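Local atomic coordinates of transcriptional regulator I2 (Pseudomonas fluorescens A506, PDB entry 4MO7), a protein that acts as a superantigen associated with Crohn's disease and, as a TetR-family regulator, probably also binds DNA to control transcription. Residues R105-I110 with E203-V208. Sequence-based numbering, arbitrary orientation.
Sequences RVLALI and EALLMV
Leu205 reaches from helix 197-208 to the backbone of helix 102-110, between Val106, Leu107 and Ile110. Its CB leaves the helix at a slant to the partner rather than straight at it. The torsion about CA-CB sets CG opposite the backbone N (chi1 -173°), and the branch then carries both methyls across. CD1 goes deepest. It lies 3.8 Å from Val106 CG1 and equally close to the backbone N of Leu107, and it also approaches the CB atoms of both residues. Ile110 CD1 comes against the same methyl. CD2 stays to one side, 4.2 Å from Leu107 CB.

Both helices belong to the all-helical C-terminal domain of the TetR fold. Their short segments run closer to antiparallel than to parallel, at 128°, with axes 9.8 Å apart. No hydrogen bond joins the two segments, and all six touching residues are buried. Leu109 touches helix 73-97 and helix 137-163; Val106 and Ile110 also rest on the latter, at Val157 and Trp154. Phe177 of the second subunit packs on Ala204, which places this contact next to the dimer interface.

Ile110 packs beside Leu205 with two separate branches. CG2 touches the methyl of Ala204, CG2 to CB 3.7 Å. The longer branch extends through CG1 (chi2 171°) and lays CD1 against the backbone of the other helix, 3.9 Å from Leu205 N. The same CD1 is 4.2 Å from Val208 CG1. That valine methyl also meets Val106 CG1 at 4.2 Å.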
ATOM      1  N   ARG A 105     -13.688   2.148  20.672  1.00 15.30           N
ATOM      2  CA  ARG A 105     -12.537   1.223  20.708  1.00 14.85           C
ATOM      3  C   ARG A 105     -11.994   1.033  19.298  1.00 16.81           C
ATOM      4  O   ARG A 105     -10.791   1.079  19.087  1.00 13.42           O
ATOM      5  CB  ARG A 105     -12.941  -0.111  21.333  1.00 13.45           C
ATOM      6  CG  ARG A 105     -13.269   0.074  22.836  1.00 22.78           C
ATOM      7  CD  ARG A 105     -13.937  -1.127  23.503  1.00 20.11           C
ATOM      8  NE  ARG A 105     -13.113  -2.317  23.503  1.00 22.42           N
ATOM      9  CZ  ARG A 105     -12.116  -2.546  24.362  1.00 36.11           C
ATOM     10  NH1 ARG A 105     -11.796  -1.652  25.307  1.00 28.44           N
ATOM     11  NH2 ARG A 105     -11.445  -3.677  24.275  1.00 28.36           N
ATOM     12  N   VAL A 106     -12.858   0.793  18.322  1.00 13.34           N
ATOM     13  CA  VAL A 106     -12.386   0.744  16.910  1.00 14.37           C
ATOM     14  C   VAL A 106     -11.706   2.070  16.509  1.00 13.90           C
ATOM     15  O   VAL A 106     -10.651   2.072  15.915  1.00 12.76           O
ATOM     16  CB  VAL A 106     -13.523   0.349  15.905  1.00 15.23           C
ATOM     17  CG1 VAL A 106     -13.001   0.249  14.489  1.00 12.36           C
ATOM     18  CG2 VAL A 106     -14.135  -1.017  16.313  1.00 11.89           C
ATOM     19  N   LEU A 107     -12.317   3.216  16.849  1.00 13.54           N
ATOM     20  CA  LEU A 107     -11.725   4.480  16.501  1.00 13.74           C
ATOM     21  C   LEU A 107     -10.391   4.670  17.168  1.00 12.05           C
ATOM     22  O   LEU A 107      -9.479   5.222  16.554  1.00 12.01           O
ATOM     23  CB  LEU A 107     -12.698   5.621  16.874  1.00 11.26           C
ATOM     24  CG  LEU A 107     -12.161   6.987  16.467  1.00 15.19           C
ATOM     25  CD1 LEU A 107     -11.916   7.085  14.939  1.00 12.71           C
ATOM     26  CD2 LEU A 107     -13.162   8.077  16.953  1.00 18.40           C
ATOM     27  N   ALA A 108     -10.258   4.204  18.417  1.00 15.96           N
ATOM     28  CA  ALA A 108      -8.978   4.358  19.100  1.00 16.33           C
ATOM     29  C   ALA A 108      -7.873   3.637  18.335  1.00 13.61           C
ATOM     30  O   ALA A 108      -6.747   4.152  18.237  1.00 14.61           O
ATOM     31  CB  ALA A 108      -9.067   3.784  20.519  1.00 19.94           C
ATOM     32  N   LEU A 109      -8.133   2.404  17.886  1.00 13.33           N
ATOM     33  CA  LEU A 109      -7.074   1.703  17.154  1.00 12.51           C
ATOM     34  C   LEU A 109      -6.787   2.366  15.827  1.00 14.69           C
ATOM     35  O   LEU A 109      -5.648   2.471  15.436  1.00 13.10           O
ATOM     36  CB  LEU A 109      -7.462   0.262  16.904  1.00 16.75           C
ATOM     37  CG  LEU A 109      -7.816  -0.575  18.173  1.00 18.01           C
ATOM     38  CD1 LEU A 109      -7.735  -2.063  17.791  1.00 13.27           C
ATOM     39  CD2 LEU A 109      -6.827  -0.295  19.258  1.00 20.81           C
ATOM     40  N   ILE A 110      -7.822   2.822  15.104  1.00 11.03           N
ATOM     41  CA  ILE A 110      -7.605   3.532  13.822  1.00 10.43           C
ATOM     42  C   ILE A 110      -6.769   4.795  14.024  1.00 14.20           C
ATOM     43  O   ILE A 110      -5.806   5.062  13.295  1.00 14.46           O
ATOM     44  CB  ILE A 110      -8.964   3.895  13.221  1.00  9.59           C
ATOM     45  CG1 ILE A 110      -9.633   2.631  12.686  1.00 10.06           C
ATOM     46  CG2 ILE A 110      -8.804   4.883  12.057  1.00 13.41           C
ATOM     47  CD1 ILE A 110     -11.110   2.851  12.266  1.00 17.68           C
ATOM     48  N   GLU A 203     -13.444   9.158   9.146  1.00 13.63           N
ATOM     49  CA  GLU A 203     -13.875   8.667   7.839  1.00 15.60           C
ATOM     50  C   GLU A 203     -13.549   7.191   7.768  1.00 20.80           C
ATOM     51  O   GLU A 203     -14.373   6.433   7.284  1.00 13.19           O
ATOM     52  CB  GLU A 203     -13.199   9.393   6.687  1.00 16.53           C
ATOM     53  CG  GLU A 203     -13.714  10.759   6.410  1.00 21.03           C
ATOM     54  CD  GLU A 203     -15.134  10.754   5.811  1.00 26.84           C
ATOM     55  OE1 GLU A 203     -15.505   9.809   5.040  1.00 20.76           O
ATOM     56  OE2 GLU A 203     -15.857  11.732   6.128  1.00 27.08           O
ATOM     57  N   ALA A 204     -12.389   6.766   8.286  1.00 17.33           N
ATOM     58  CA  ALA A 204     -12.100   5.311   8.305  1.00 18.77           C
ATOM     59  C   ALA A 204     -13.092   4.502   9.116  1.00 16.61           C
ATOM     60  O   ALA A 204     -13.463   3.404   8.727  1.00 16.87           O
ATOM     61  CB  ALA A 204     -10.635   4.976   8.788  1.00 12.43           C
ATOM     62  N   LEU A 205     -13.565   5.083  10.211  1.00 15.33           N
ATOM     63  CA  LEU A 205     -14.542   4.426  11.051  1.00 15.13           C
ATOM     64  C   LEU A 205     -15.857   4.274  10.307  1.00 18.49           C
ATOM     65  O   LEU A 205     -16.524   3.281  10.478  1.00 18.64           O
ATOM     66  CB  LEU A 205     -14.790   5.280  12.314  1.00 14.80           C
ATOM     67  CG  LEU A 205     -15.670   4.619  13.358  1.00 16.47           C
ATOM     68  CD1 LEU A 205     -14.879   3.483  14.045  1.00 21.25           C
ATOM     69  CD2 LEU A 205     -16.042   5.678  14.395  1.00 22.00           C
ATOM     70  N   LEU A 206     -16.213   5.286   9.513  1.00 19.24           N
ATOM     71  CA  LEU A 206     -17.484   5.263   8.731  1.00 21.49           C
ATOM     72  C   LEU A 206     -17.415   4.175   7.711  1.00 28.66           C
ATOM     73  O   LEU A 206     -18.395   3.485   7.431  1.00 24.06           O
ATOM     74  CB  LEU A 206     -17.720   6.584   8.025  1.00 20.58           C
ATOM     75  CG  LEU A 206     -18.215   7.789   8.820  1.00 32.65           C
ATOM     76  CD1 LEU A 206     -18.121   8.990   7.945  1.00 37.40           C
ATOM     77  CD2 LEU A 206     -19.641   7.611   9.246  1.00 40.02           C
ATOM     78  N   MET A 207     -16.240   3.994   7.140  1.00 23.47           N
ATOM     79  CA  MET A 207     -16.130   2.878   6.214  1.00 39.01           C
ATOM     80  C   MET A 207     -16.240   1.510   6.886  1.00 33.61           C
ATOM     81  O   MET A 207     -16.989   0.655   6.425  1.00 49.29           O
ATOM     82  CB  MET A 207     -14.845   2.937   5.404  1.00 39.55           C
ATOM     83  CG  MET A 207     -14.748   1.746   4.499  1.00 37.11           C
ATOM     84  SD  MET A 207     -13.267   1.877   3.523  1.00 35.30           S
ATOM     85  CE  MET A 207     -12.022   1.434   4.754  1.00 30.77           C
ATOM     86  N   VAL A 208     -15.518   1.290   7.979  1.00 25.33           N
ATOM     87  CA  VAL A 208     -15.420  -0.040   8.492  1.00 20.24           C
ATOM     88  C   VAL A 208     -16.615  -0.511   9.361  1.00 28.54           C
ATOM     89  O   VAL A 208     -16.935  -1.692   9.379  1.00 24.50           O
ATOM     90  CB  VAL A 208     -14.068  -0.313   9.098  1.00 31.70           C
ATOM     91  CG1 VAL A 208     -13.941   0.365  10.385  1.00 19.40           C
ATOM     92  CG2 VAL A 208     -13.877  -1.796   9.274  1.00 47.78           C
TER